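Local coordinates for protein phosphoglycolate phosphatase (Lactobacillus plantarum, PDB 2HDO) that probably hydrolyses phosphoglycolate to glycolate and inorganic phosphate, as a member of the haloacid dehalogenase-like (HAD) hydrolase family, at residues A6-I11 with E149-A154; V25-L30 with F37-A42; L142-A147 with Q172-D177; L159-S164 with L202-L207. One frame throughout, in Å; residues are numbered along the deposited sequence. Where two conformers were deposited one is given.

Contact 1: A6-I11 with E149-A154; sequences ALMFDI and EKVNVA. With PO4 (phosphate ion), chain B.
The parallel strand 6-9 of the HAD sheet, which leads into the probable active-site loop, lays A6 and M8 against V153 and V151 from the turn that ends helix 142-150. The contact is small and wholly apolar. A6 CB sits over the branched head of V153, 3.9 Å from CG1, and it lies 4.1 Å from both CB and CG2, so the alanine methyl faces the whole isopropyl group. M8, a selenomethionine, is bent at chi2 and chi3, and this brings CE tip to tip with V151 CG2 at 4.1 Å. The helix ends in a Schellman motif with N152, of positive phi, as its C-prime residue; N152 N bonds E149 O at 3.2 Å. This reversal presents V151 and V153 to the strand. At the other end of the strand D10 opens a DxDx(T/V) pattern, consistent with the HAD nucleophile loop. I11 N donates to O2 of a phosphate ion at 3.2 Å (146°) and makes a weak bond to D10 OD1. The phosphate is also hydrogen-bonded to T105 OG1, S106 N, D12 N and K138 NZ, the last of which is salt-bridged to D10 OD1. Truncating D10 to an alanine here takes away both carboxylate oxygens, which would probably leave K138 without its acidic mate and I11 N without its weak partner. Around the apolar end, M8 and V151 also touch V127 of strand 125-129, V151 and V153 rest on R100 of strand 100-104, and M8 meets F160 of strand 158-162.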
loop_
_atom_site.group_PDB
_atom_site.type_symbol
_atom_site.label_atom_id
_atom_site.label_comp_id
_atom_site.label_asym_id
_atom_site.label_seq_id
_atom_site.Cartn_x
_atom_site.Cartn_y
_atom_site.Cartn_z
ATOM N N ALA A 6 -3.344 -0.905 -17.439
ATOM C CA ALA A 6 -2.554 -0.437 -16.326
ATOM C C ALA A 6 -2.756 -1.306 -15.108
ATOM O O ALA A 6 -3.871 -1.794 -14.848
ATOM C CB ALA A 6 -2.895 1.028 -15.980
ATOM N N LEU A 7 -1.670 -1.453 -14.357
ATOM C CA LEU A 7 -1.668 -2.075 -13.045
ATOM C C LEU A 7 -1.104 -1.094 -12.054
ATOM O O LEU A 7 0.007 -0.619 -12.237
ATOM C CB LEU A 7 -0.816 -3.326 -13.016
ATOM C CG LEU A 7 -1.165 -4.454 -13.943
ATOM C CD1 LEU A 7 -0.207 -5.627 -13.636
ATOM C CD2 LEU A 7 -2.591 -4.888 -13.851
HETATM N N MSE A 8 -1.908 -0.754 -11.045
HETATM C CA MSE A 8 -1.446 0.075 -9.931
HETATM C C MSE A 8 -1.317 -0.775 -8.714
HETATM O O MSE A 8 -2.149 -1.638 -8.492
HETATM C CB MSE A 8 -2.439 1.201 -9.659
HETATM C CG MSE A 8 -2.671 2.060 -10.847
HETATM SE SE MSE A 8 -1.143 3.233 -11.223
HETATM C CE MSE A 8 -0.780 2.759 -13.155
ATOM N N PHE A 9 -0.282 -0.536 -7.926
ATOM C CA PHE A 9 0.032 -1.341 -6.777
ATOM C C PHE A 9 0.095 -0.470 -5.518
ATOM O O PHE A 9 0.648 0.609 -5.539
ATOM C CB PHE A 9 1.420 -2.002 -6.893
ATOM C CG PHE A 9 1.546 -2.990 -8.018
ATOM C CD1 PHE A 9 1.839 -2.533 -9.289
ATOM C CD2 PHE A 9 1.374 -4.355 -7.815
ATOM C CE1 PHE A 9 1.936 -3.405 -10.353
ATOM C CE2 PHE A 9 1.505 -5.241 -8.887
ATOM C CZ PHE A 9 1.760 -4.759 -10.152
ATOM N N ASP A 10 -0.460 -0.987 -4.436
ATOM C CA ASP A 10 -0.075 -0.543 -3.063
ATOM C C ASP A 10 1.290 -1.117 -2.689
ATOM O O ASP A 10 1.739 -2.068 -3.309
ATOM C CB ASP A 10 -1.109 -1.063 -2.064
ATOM C CG ASP A 10 -1.204 -0.217 -0.840
ATOM O OD1 ASP A 10 -0.478 0.806 -0.729
ATOM O OD2 ASP A 10 -2.003 -0.600 0.032
ATOM N N ILE A 11 1.966 -0.566 -1.674
ATOM C CA ILE A 11 3.268 -1.066 -1.300
ATOM C C ILE A 11 3.159 -2.013 -0.109
ATOM O O ILE A 11 3.468 -3.200 -0.204
ATOM C CB ILE A 11 4.253 0.078 -0.985
ATOM C CG1 ILE A 11 4.490 0.899 -2.249
ATOM C CG2 ILE A 11 5.576 -0.500 -0.503
ATOM C CD1 ILE A 11 5.151 2.253 -2.029
ATOM N N GLU A 149 -4.980 9.147 -14.487
ATOM C CA GLU A 149 -4.961 10.289 -15.378
ATOM C C GLU A 149 -3.533 10.569 -15.889
ATOM O O GLU A 149 -3.344 10.882 -17.050
ATOM C CB GLU A 149 -5.499 11.529 -14.668
ATOM C CG GLU A 149 -5.929 12.611 -15.609
ATOM N N LYS A 150 -2.548 10.425 -15.008
ATOM C CA LYS A 150 -1.141 10.681 -15.348
ATOM C C LYS A 150 -0.573 9.687 -16.374
ATOM O O LYS A 150 0.337 10.042 -17.107
ATOM C CB LYS A 150 -0.246 10.743 -14.088
ATOM C CG LYS A 150 -0.432 11.983 -13.258
ATOM C CD LYS A 150 0.378 11.922 -11.972
ATOM N N VAL A 151 -1.086 8.455 -16.411
ATOM C CA VAL A 151 -0.672 7.463 -17.424
ATOM C C VAL A 151 -1.696 7.320 -18.561
ATOM O O VAL A 151 -1.534 6.453 -19.422
ATOM C CB VAL A 151 -0.319 6.117 -16.798
ATOM C CG1 VAL A 151 0.830 6.301 -15.821
ATOM C CG2 VAL A 151 -1.517 5.479 -16.119
ATOM N N ASN A 152 -2.677 8.230 -18.620
ATOM C CA ASN A 152 -3.691 8.230 -19.662
ATOM C C ASN A 152 -4.359 6.873 -19.847
ATOM O O ASN A 152 -4.415 6.346 -20.958
ATOM C CB ASN A 152 -3.082 8.683 -20.992
ATOM C CG ASN A 152 -2.510 10.082 -20.927
ATOM O OD1 ASN A 152 -1.316 10.274 -21.156
ATOM N ND2 ASN A 152 -3.347 11.063 -20.606
ATOM N N VAL A 153 -4.853 6.308 -18.755
ATOM C CA VAL A 153 -5.595 5.066 -18.793
ATOM C C VAL A 153 -6.891 5.277 -18.050
ATOM O O VAL A 153 -6.925 5.819 -16.964
ATOM C CB VAL A 153 -4.792 3.870 -18.193
ATOM C CG1 VAL A 153 -5.685 2.633 -18.110
ATOM C CG2 VAL A 153 -3.572 3.628 -19.044
ATOM N N ALA A 154 -7.981 4.875 -18.683
ATOM C CA ALA A 154 -9.304 4.994 -18.103
ATOM C C ALA A 154 -9.517 3.975 -16.968
ATOM O O ALA A 154 -8.966 2.859 -17.011
ATOM C CB ALA A 154 -10.314 4.771 -19.189
HETATM P P PO4 B . 0.298 1.630 1.654
HETATM O O1 PO4 B . -0.807 2.615 1.186
HETATM O O2 PO4 B . 1.540 1.375 0.773
HETATM O O3 PO4 B . -0.387 0.262 1.897
HETATM O O4 PO4 B . 0.842 2.131 2.997
#

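Contact 2: V25-L30 with F37-A42; sequences VMREVL and FSPAQA
F37 and R27 carry most of the surface buried between helix 19-31 and the start of helix 39-45. F37, with CG anti to its backbone N (chi1 -164°), turns its ring into the flank of the first helix. M26 CB approaches the ring at CE2 (3.3 Å) and L30 CD1 at CD1 (3.3 Å), both obliquely, so both come to the ring from the same side, at different ring atoms, from residues about one helical turn apart. R27 passes beside F37 CB and bends at chi3, bringing the NE/NH2 edge of the guanidinium to F37 O. Two nitrogens then grip one atom side-on: NE to F37 O at 3.1 Å (139°) and NH2 to F37 O at 2.8 Å (151°), with that oxygen in the guanidinium plane. A water accepts from F37 N at 2.8 Å. Next in the chain, S38 OG accepts from Q41 N at 3.1 Å, N-capping helix 39-45. Replacing F37 by an alanine here would probably open a gap beside M26 CB and L30 CD1, leaving both without the ring they rest on. The chemistry therefore divides in two: a charged group doubly satisfies one main-chain oxygen on the more exposed side, while buried apolar contacts seat the ring beneath it.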
loop_
_atom_site.group_PDB
_atom_site.type_symbol
_atom_site.label_atom_id
_atom_site.label_comp_id
_atom_site.label_asym_id
_atom_site.label_seq_id
_atom_site.Cartn_x
_atom_site.Cartn_y
_atom_site.Cartn_z
ATOM N N VAL A 25 8.234 -0.356 14.958
ATOM C CA VAL A 25 8.246 1.090 14.943
ATOM C C VAL A 25 7.059 1.591 15.754
ATOM O O VAL A 25 7.204 2.449 16.602
ATOM C CB VAL A 25 8.177 1.634 13.515
ATOM C CG1 VAL A 25 7.954 3.156 13.556
ATOM C CG2 VAL A 25 9.445 1.261 12.708
HETATM N N MSE A 26 5.872 1.059 15.472
HETATM C CA MSE A 26 4.681 1.487 16.248
HETATM C C MSE A 26 4.835 1.283 17.754
HETATM O O MSE A 26 4.403 2.118 18.582
HETATM C CB MSE A 26 3.446 0.746 15.768
HETATM C CG MSE A 26 3.007 1.124 14.422
HETATM SE SE MSE A 26 2.196 2.908 14.372
HETATM C CE MSE A 26 0.460 2.538 15.307
ATOM N N ARG A 27 5.432 0.173 18.128
ATOM C CA ARG A 27 5.601 -0.143 19.563
ATOM C C ARG A 27 6.481 0.934 20.183
ATOM O O ARG A 27 6.248 1.392 21.320
ATOM C CB ARG A 27 6.186 -1.547 19.750
ATOM C CG ARG A 27 6.289 -1.954 21.212
ATOM C CD ARG A 27 6.686 -3.424 21.370
ATOM N NE ARG A 27 5.606 -4.307 20.915
ATOM C CZ ARG A 27 5.707 -5.231 19.952
ATOM N NH1 ARG A 27 6.851 -5.482 19.338
ATOM N NH2 ARG A 27 4.640 -5.945 19.624
ATOM N N GLU A 28 7.513 1.330 19.448
ATOM C CA GLU A 28 8.459 2.323 19.924
ATOM C C GLU A 28 7.782 3.702 20.077
ATOM O O GLU A 28 7.914 4.341 21.101
ATOM C CB GLU A 28 9.675 2.332 18.979
ATOM C CG GLU A 28 10.794 3.242 19.400
ATOM C CD GLU A 28 11.964 3.190 18.424
ATOM O OE1 GLU A 28 12.081 2.156 17.693
ATOM O OE2 GLU A 28 12.728 4.187 18.337
ATOM N N VAL A 29 7.035 4.135 19.065
ATOM C CA VAL A 29 6.245 5.374 19.172
ATOM C C VAL A 29 5.234 5.308 20.304
ATOM O O VAL A 29 5.103 6.237 21.101
ATOM C CB VAL A 29 5.574 5.772 17.820
ATOM C CG1 VAL A 29 4.802 7.083 17.961
ATOM C CG2 VAL A 29 6.639 5.873 16.755
ATOM N N LEU A 30 4.492 4.209 20.372
ATOM C CA LEU A 30 3.440 4.091 21.368
ATOM C C LEU A 30 3.946 4.170 22.787
ATOM O O LEU A 30 3.254 4.658 23.667
ATOM C CB LEU A 30 2.629 2.798 21.143
ATOM C CG LEU A 30 1.640 2.964 20.004
ATOM C CD1 LEU A 30 1.311 1.634 19.410
ATOM C CD2 LEU A 30 0.386 3.633 20.474
ATOM N N PHE A 37 1.815 -2.283 22.643
ATOM C CA PHE A 37 1.357 -2.614 21.305
ATOM C C PHE A 37 1.453 -4.123 21.157
ATOM O O PHE A 37 2.536 -4.653 20.944
ATOM C CB PHE A 37 2.231 -1.924 20.269
ATOM C CG PHE A 37 1.646 -1.869 18.906
ATOM C CD1 PHE A 37 0.337 -1.449 18.704
ATOM C CD2 PHE A 37 2.406 -2.203 17.799
ATOM C CE1 PHE A 37 -0.169 -1.335 17.408
ATOM C CE2 PHE A 37 1.893 -2.100 16.517
ATOM C CZ PHE A 37 0.601 -1.669 16.330
ATOM N N SER A 38 0.318 -4.804 21.312
ATOM C CA SER A 38 0.263 -6.243 21.164
ATOM C C SER A 38 0.319 -6.666 19.693
ATOM O O SER A 38 0.004 -5.890 18.776
ATOM C CB SER A 38 -1.037 -6.772 21.786
ATOM O OG SER A 38 -2.179 -6.325 21.048
ATOM N N PRO A 39 0.722 -7.911 19.453
ATOM C CA PRO A 39 0.637 -8.540 18.144
ATOM C C PRO A 39 -0.753 -8.442 17.501
ATOM O O PRO A 39 -0.856 -8.119 16.304
ATOM C CB PRO A 39 0.980 -9.997 18.443
ATOM C CG PRO A 39 1.756 -9.950 19.674
ATOM C CD PRO A 39 1.327 -8.802 20.460
ATOM N N ALA A 40 -1.798 -8.690 18.284
ATOM C CA ALA A 40 -3.180 -8.513 17.823
ATOM C C ALA A 40 -3.426 -7.098 17.333
ATOM O O ALA A 40 -4.033 -6.900 16.272
ATOM C CB ALA A 40 -4.167 -8.854 18.948
ATOM N N GLN A 41 -2.956 -6.122 18.096
ATOM C CA GLN A 41 -3.133 -4.722 17.727
ATOM C C GLN A 41 -2.352 -4.362 16.471
ATOM O O GLN A 41 -2.822 -3.594 15.650
ATOM C CB GLN A 41 -2.751 -3.773 18.854
ATOM C CG GLN A 41 -3.905 -3.534 19.864
ATOM C CD GLN A 41 -5.096 -2.766 19.255
ATOM O OE1 GLN A 41 -4.910 -1.831 18.499
ATOM N NE2 GLN A 41 -6.319 -3.164 19.606
ATOM N N ALA A 42 -1.173 -4.940 16.314
ATOM C CA ALA A 42 -0.354 -4.743 15.122
ATOM C C ALA A 42 -1.041 -5.303 13.880
ATOM O O ALA A 42 -1.127 -4.621 12.842
ATOM C CB ALA A 42 1.046 -5.369 15.345
HETATM O O HOH W 1 3.959 -3.736 23.751
#

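Contact 3: L142-A147 with Q172-D177; sequences LPLLTA and QAANVD
L144 and L145, neighbours on helix 142-150, face A174 and V176 at the end of helix 165-174, and the fit is one of methyl groups set against shallow hollows. The clearest bump is L144 CD2. It meets V176 tip to tip, 3.9 Å from CB, 4.0 Å from CG2 and 4.1 Å from CG1, so the leucine methyl is seated against the notch of the valine fork. The reach follows from the torsions: L144 CG lies opposite its backbone N (chi1 180°), carrying the branch out from the helix. The second bump is A174 CB, which presses toward the shallow gap between the two leucines, 4.0 Å from L144 CD2 and 3.9 Å from L145 CD2. L145 uses the same methyl against the main chain, in van der Waals contact with CD2 3.8 Å from A174 O. The side-chain pairs across the interface are all apolar and near-uniform in spacing, which speaks for even packing without a compressed point. Shape on the second segment is set by a Schellman motif: N175 has positive phi and its N bonds Q172 O at 3.1 Å, turning the chain so that A174, before it, and V176, after it, both point at the leucines. Beneath the pair, L144 touches F160 and V176 touches A158, both on strand 158-162. Two helices packed side by side over one face of a parallel sheet, the second running from strand 158-162 toward strand 177-181 in a beta-alpha-beta crossover, are characteristic of the Rossmann-like core of HAD hydrolases.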
loop_
_atom_site.group_PDB
_atom_site.type_symbol
_atom_site.label_atom_id
_atom_site.label_comp_id
_atom_site.label_asym_id
_atom_site.label_seq_id
_atom_site.Cartn_x
_atom_site.Cartn_y
_atom_site.Cartn_z
ATOM N N LEU A 142 -9.544 9.802 -5.179
ATOM C CA LEU A 142 -8.710 10.790 -5.871
ATOM C C LEU A 142 -7.259 10.320 -6.118
ATOM O O LEU A 142 -6.756 10.502 -7.221
ATOM C CB LEU A 142 -8.676 12.081 -5.090
ATOM C CG LEU A 142 -7.893 13.211 -5.771
ATOM C CD1 LEU A 142 -8.507 13.461 -7.114
ATOM C CD2 LEU A 142 -7.875 14.444 -4.894
ATOM N N PRO A 143 -6.584 9.729 -5.104
ATOM C CA PRO A 143 -5.206 9.323 -5.411
ATOM C C PRO A 143 -5.114 8.278 -6.561
ATOM O O PRO A 143 -4.218 8.369 -7.391
ATOM C CB PRO A 143 -4.716 8.719 -4.087
ATOM C CG PRO A 143 -5.673 9.241 -3.021
ATOM C CD PRO A 143 -6.967 9.415 -3.709
ATOM N N LEU A 144 -6.023 7.295 -6.591
ATOM C CA LEU A 144 -6.043 6.313 -7.679
ATOM C C LEU A 144 -6.403 6.936 -9.031
ATOM O O LEU A 144 -5.767 6.669 -10.042
ATOM C CB LEU A 144 -6.996 5.166 -7.337
ATOM C CG LEU A 144 -7.163 4.053 -8.344
ATOM C CD1 LEU A 144 -5.812 3.556 -8.834
ATOM C CD2 LEU A 144 -7.981 2.914 -7.758
ATOM N N LEU A 145 -7.400 7.803 -9.029
ATOM C CA LEU A 145 -7.819 8.427 -10.252
ATOM C C LEU A 145 -6.715 9.380 -10.747
ATOM O O LEU A 145 -6.530 9.528 -11.935
ATOM C CB LEU A 145 -9.132 9.166 -10.029
ATOM C CG LEU A 145 -10.318 8.230 -9.873
ATOM C CD1 LEU A 145 -11.570 9.020 -9.484
ATOM C CD2 LEU A 145 -10.572 7.436 -11.138
ATOM N N THR A 146 -5.966 10.001 -9.844
ATOM C CA THR A 146 -4.887 10.884 -10.255
ATOM C C THR A 146 -3.801 10.095 -10.962
ATOM O O THR A 146 -3.317 10.480 -12.013
ATOM C CB THR A 146 -4.363 11.671 -9.045
ATOM O OG1 THR A 146 -5.439 12.478 -8.531
ATOM C CG2 THR A 146 -3.212 12.566 -9.430
ATOM N N ALA A 147 -3.471 8.935 -10.421
ATOM C CA ALA A 147 -2.449 8.081 -11.015
ATOM C C ALA A 147 -2.858 7.677 -12.406
ATOM O O ALA A 147 -2.084 7.770 -13.360
ATOM C CB ALA A 147 -2.204 6.821 -10.124
ATOM N N GLN A 172 -13.317 0.709 -5.522
ATOM C CA GLN A 172 -14.781 0.727 -5.736
ATOM C C GLN A 172 -15.236 2.144 -6.033
ATOM O O GLN A 172 -15.989 2.371 -6.982
ATOM C CB GLN A 172 -15.529 0.205 -4.505
ATOM C CG GLN A 172 -15.476 -1.307 -4.312
ATOM N N ALA A 173 -14.756 3.098 -5.235
ATOM C CA ALA A 173 -15.144 4.481 -5.376
ATOM C C ALA A 173 -14.688 5.052 -6.738
ATOM O O ALA A 173 -15.352 5.864 -7.358
ATOM C CB ALA A 173 -14.612 5.309 -4.227
ATOM N N ALA A 174 -13.524 4.586 -7.180
ATOM C CA ALA A 174 -12.951 4.989 -8.456
ATOM C C ALA A 174 -13.522 4.270 -9.680
ATOM O O ALA A 174 -13.189 4.650 -10.821
ATOM C CB ALA A 174 -11.469 4.775 -8.397
ATOM N N ASN A 175 -14.372 3.249 -9.475
ATOM C CA ASN A 175 -14.845 2.381 -10.566
ATOM C C ASN A 175 -13.673 1.660 -11.282
ATOM O O ASN A 175 -13.622 1.543 -12.513
ATOM C CB ASN A 175 -15.733 3.144 -11.559
ATOM C CG ASN A 175 -17.070 3.548 -10.963
ATOM O OD1 ASN A 175 -17.644 2.811 -10.167
ATOM N ND2 ASN A 175 -17.558 4.724 -11.327
ATOM N N VAL A 176 -12.738 1.213 -10.459
ATOM C CA VAL A 176 -11.552 0.473 -10.907
ATOM C C VAL A 176 -11.620 -0.927 -10.283
ATOM O O VAL A 176 -11.859 -1.063 -9.093
ATOM C CB VAL A 176 -10.264 1.186 -10.461
ATOM C CG1 VAL A 176 -9.010 0.346 -10.759
ATOM C CG2 VAL A 176 -10.135 2.553 -11.097
ATOM N N ASP A 177 -11.369 -1.939 -11.112
ATOM C CA ASP A 177 -11.299 -3.309 -10.651
ATOM C C ASP A 177 -10.222 -3.471 -9.583
ATOM O O ASP A 177 -9.160 -2.803 -9.651
ATOM C CB ASP A 177 -10.988 -4.269 -11.804
ATOM C CG ASP A 177 -12.143 -4.521 -12.706
ATOM O OD1 ASP A 177 -13.281 -4.039 -12.412
ATOM O OD2 ASP A 177 -11.910 -5.207 -13.745
#

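Contact 4: L159-S164 with L202-L207; sequences LFIGDS and LDILEL
L159 and I161, two residues apart on strand 158-162, meet L207 and I204 near the C-terminus, and the contacts are all apolar. I161 CD1 and I204 CD1 come tip to tip at 3.8 Å. The two isoleucines share a conformation, with CG1 anti to the carbonyl carbon and the chain extended at chi2 (173° in I161, 171° in I204), so that each leads with its terminal methyl. L159 and L207 instead meet at a slant, through one methyl apiece, CD2 of L159 to CD1 of L207 at 3.7 Å. The pairing works because L159 and I161 project from the same side of the strand, while I204 and L207 stand three residues apart on a helically turned segment. In the Rossmann-like HAD fold this side of the sheet is the one turned away from helix 142-150: F160, between the two contact residues, points the other way and packs against L144. I204 also reaches L7, L91 and F198, and L207 reaches H196 and F198, so the C-terminal segment spans from the middle of the sheet to its outermost strand. The hydrogen bonds lie within the segments or go to other parts of the chain. L205 N to L202 O and L207 N to I204 O, both 3.0 Å, link residues three apart and show the turn. At the strand end and just beyond, G162, D163 and S164 resemble the GDS sequence of HAD motif IV, which in relatives helps to bind magnesium; D163 OD2 is bonded to D186 N, and S164 OG caps the following helix at D167 N.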
loop_
_atom_site.group_PDB
_atom_site.type_symbol
_atom_site.label_atom_id
_atom_site.label_comp_id
_atom_site.label_asym_id
_atom_site.label_seq_id
_atom_site.Cartn_x
_atom_site.Cartn_y
_atom_site.Cartn_z
ATOM N N LEU A 159 -6.324 -2.073 -13.113
ATOM C CA LEU A 159 -6.487 -2.976 -11.967
ATOM C C LEU A 159 -5.628 -2.423 -10.833
ATOM O O LEU A 159 -4.413 -2.176 -11.024
ATOM C CB LEU A 159 -6.044 -4.380 -12.318
ATOM C CG LEU A 159 -6.259 -5.472 -11.281
ATOM C CD1 LEU A 159 -7.682 -5.740 -10.981
ATOM C CD2 LEU A 159 -5.566 -6.697 -11.747
ATOM N N PHE A 160 -6.239 -2.239 -9.670
ATOM C CA PHE A 160 -5.518 -1.841 -8.447
ATOM C C PHE A 160 -5.298 -3.100 -7.618
ATOM O O PHE A 160 -6.247 -3.769 -7.216
ATOM C CB PHE A 160 -6.346 -0.789 -7.712
ATOM C CG PHE A 160 -5.684 -0.154 -6.534
ATOM C CD1 PHE A 160 -4.300 0.072 -6.465
ATOM C CD2 PHE A 160 -6.475 0.322 -5.464
ATOM C CE1 PHE A 160 -3.720 0.654 -5.353
ATOM C CE2 PHE A 160 -5.873 0.950 -4.382
ATOM C CZ PHE A 160 -4.490 1.095 -4.329
ATOM N N ILE A 161 -4.033 -3.375 -7.335
ATOM C CA ILE A 161 -3.621 -4.553 -6.611
ATOM C C ILE A 161 -3.150 -4.163 -5.230
ATOM O O ILE A 161 -2.236 -3.343 -5.069
ATOM C CB ILE A 161 -2.514 -5.324 -7.358
ATOM C CG1 ILE A 161 -3.045 -5.693 -8.750
ATOM C CG2 ILE A 161 -2.041 -6.547 -6.567
ATOM C CD1 ILE A 161 -2.041 -6.299 -9.658
ATOM N N GLY A 162 -3.817 -4.711 -4.228
ATOM C CA GLY A 162 -3.453 -4.448 -2.850
ATOM C C GLY A 162 -4.069 -5.444 -1.875
ATOM O O GLY A 162 -4.634 -6.461 -2.290
ATOM N N ASP A 163 -3.975 -5.155 -0.582
ATOM C CA ASP A 163 -4.478 -6.122 0.421
ATOM C C ASP A 163 -5.048 -5.425 1.650
ATOM O O ASP A 163 -4.713 -5.748 2.794
ATOM C CB ASP A 163 -3.409 -7.144 0.817
ATOM C CG ASP A 163 -3.974 -8.302 1.611
ATOM O OD1 ASP A 163 -5.066 -8.822 1.278
ATOM O OD2 ASP A 163 -3.296 -8.720 2.563
ATOM N N SER A 164 -5.863 -4.408 1.425
ATOM C CA SER A 164 -6.575 -3.756 2.531
ATOM C C SER A 164 -7.978 -3.372 2.111
ATOM O O SER A 164 -8.231 -3.150 0.944
ATOM C CB SER A 164 -5.832 -2.498 3.011
ATOM O OG SER A 164 -5.879 -1.516 2.003
ATOM N N LEU A 202 3.174 -14.293 -8.832
ATOM C CA LEU A 202 3.268 -14.724 -10.225
ATOM C C LEU A 202 1.909 -15.061 -10.892
ATOM O O LEU A 202 1.780 -15.088 -12.120
ATOM C CB LEU A 202 4.291 -15.856 -10.372
ATOM C CG LEU A 202 5.713 -15.364 -10.069
ATOM C CD1 LEU A 202 6.675 -16.540 -9.933
ATOM C CD2 LEU A 202 6.185 -14.386 -11.155
ATOM N N ASP A 203 0.882 -15.252 -10.078
ATOM C CA ASP A 203 -0.460 -15.485 -10.592
ATOM C C ASP A 203 -1.015 -14.289 -11.356
ATOM O O ASP A 203 -1.908 -14.450 -12.168
ATOM C CB ASP A 203 -1.428 -15.818 -9.465
ATOM C CG ASP A 203 -1.078 -17.117 -8.735
ATOM O OD1 ASP A 203 -0.335 -17.969 -9.290
ATOM O OD2 ASP A 203 -1.593 -17.287 -7.613
ATOM N N ILE A 204 -0.504 -13.097 -11.060
ATOM C CA ILE A 204 -0.862 -11.889 -11.826
ATOM C C ILE A 204 -0.551 -12.092 -13.321
ATOM O O ILE A 204 -1.301 -11.623 -14.166
ATOM C CB ILE A 204 -0.150 -10.644 -11.259
ATOM C CG1 ILE A 204 -0.616 -10.445 -9.811
ATOM C CG2 ILE A 204 -0.428 -9.415 -12.150
ATOM C CD1 ILE A 204 0.122 -9.366 -8.964
ATOM N N LEU A 205 0.506 -12.844 -13.649
ATOM C CA LEU A 205 0.835 -13.074 -15.052
ATOM C C LEU A 205 -0.251 -13.799 -15.803
ATOM O O LEU A 205 -0.298 -13.710 -17.041
ATOM C CB LEU A 205 2.164 -13.823 -15.215
ATOM C CG LEU A 205 3.379 -13.156 -14.569
ATOM C CD1 LEU A 205 4.605 -14.063 -14.694
ATOM C CD2 LEU A 205 3.612 -11.809 -15.218
ATOM N N GLU A 206 -1.103 -14.539 -15.103
ATOM C CA GLU A 206 -2.195 -15.262 -15.760
ATOM C C GLU A 206 -3.176 -14.302 -16.460
ATOM O O GLU A 206 -3.864 -14.719 -17.381
ATOM C CB GLU A 206 -2.965 -16.144 -14.772
ATOM C CG GLU A 206 -2.147 -17.295 -14.119
ATOM C CD GLU A 206 -2.748 -17.800 -12.779
ATOM N N LEU A 207 -3.240 -13.035 -16.048
ATOM C CA LEU A 207 -4.051 -12.042 -16.764
ATOM C C LEU A 207 -3.537 -11.725 -18.152
ATOM O O LEU A 207 -4.246 -11.074 -18.913
ATOM C CB LEU A 207 -4.096 -10.702 -16.027
ATOM C CG LEU A 207 -4.545 -10.580 -14.562
ATOM C CD1 LEU A 207 -4.118 -9.223 -14.002
ATOM C CD2 LEU A 207 -6.007 -10.746 -14.481
#

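Overall arrangement
Contacts 1, 3 and 4 form one cluster on the parallel sheet, with centres about 9 Å (1 and 3), 13 Å (1 and 4) and 16 Å (3 and 4) apart. Strands 6-9 and 158-162 are neighbours there: M8 O lies 2.8 Å from I161 N, a probable hydrogen bond. Contacts 1 and 3 share helix 142-150, where M8 SE meets A147 CB at 3.9 Å. Along the chain contact 3 crosses both 1 and 4, whereas contact 4 opens after contact 1 closes. Contact 2, nested inside the loop of contact 1, has its centre about 29 to 32 Å from the others, in a separate helical region, consistent with a HAD cap beside the catalytic core.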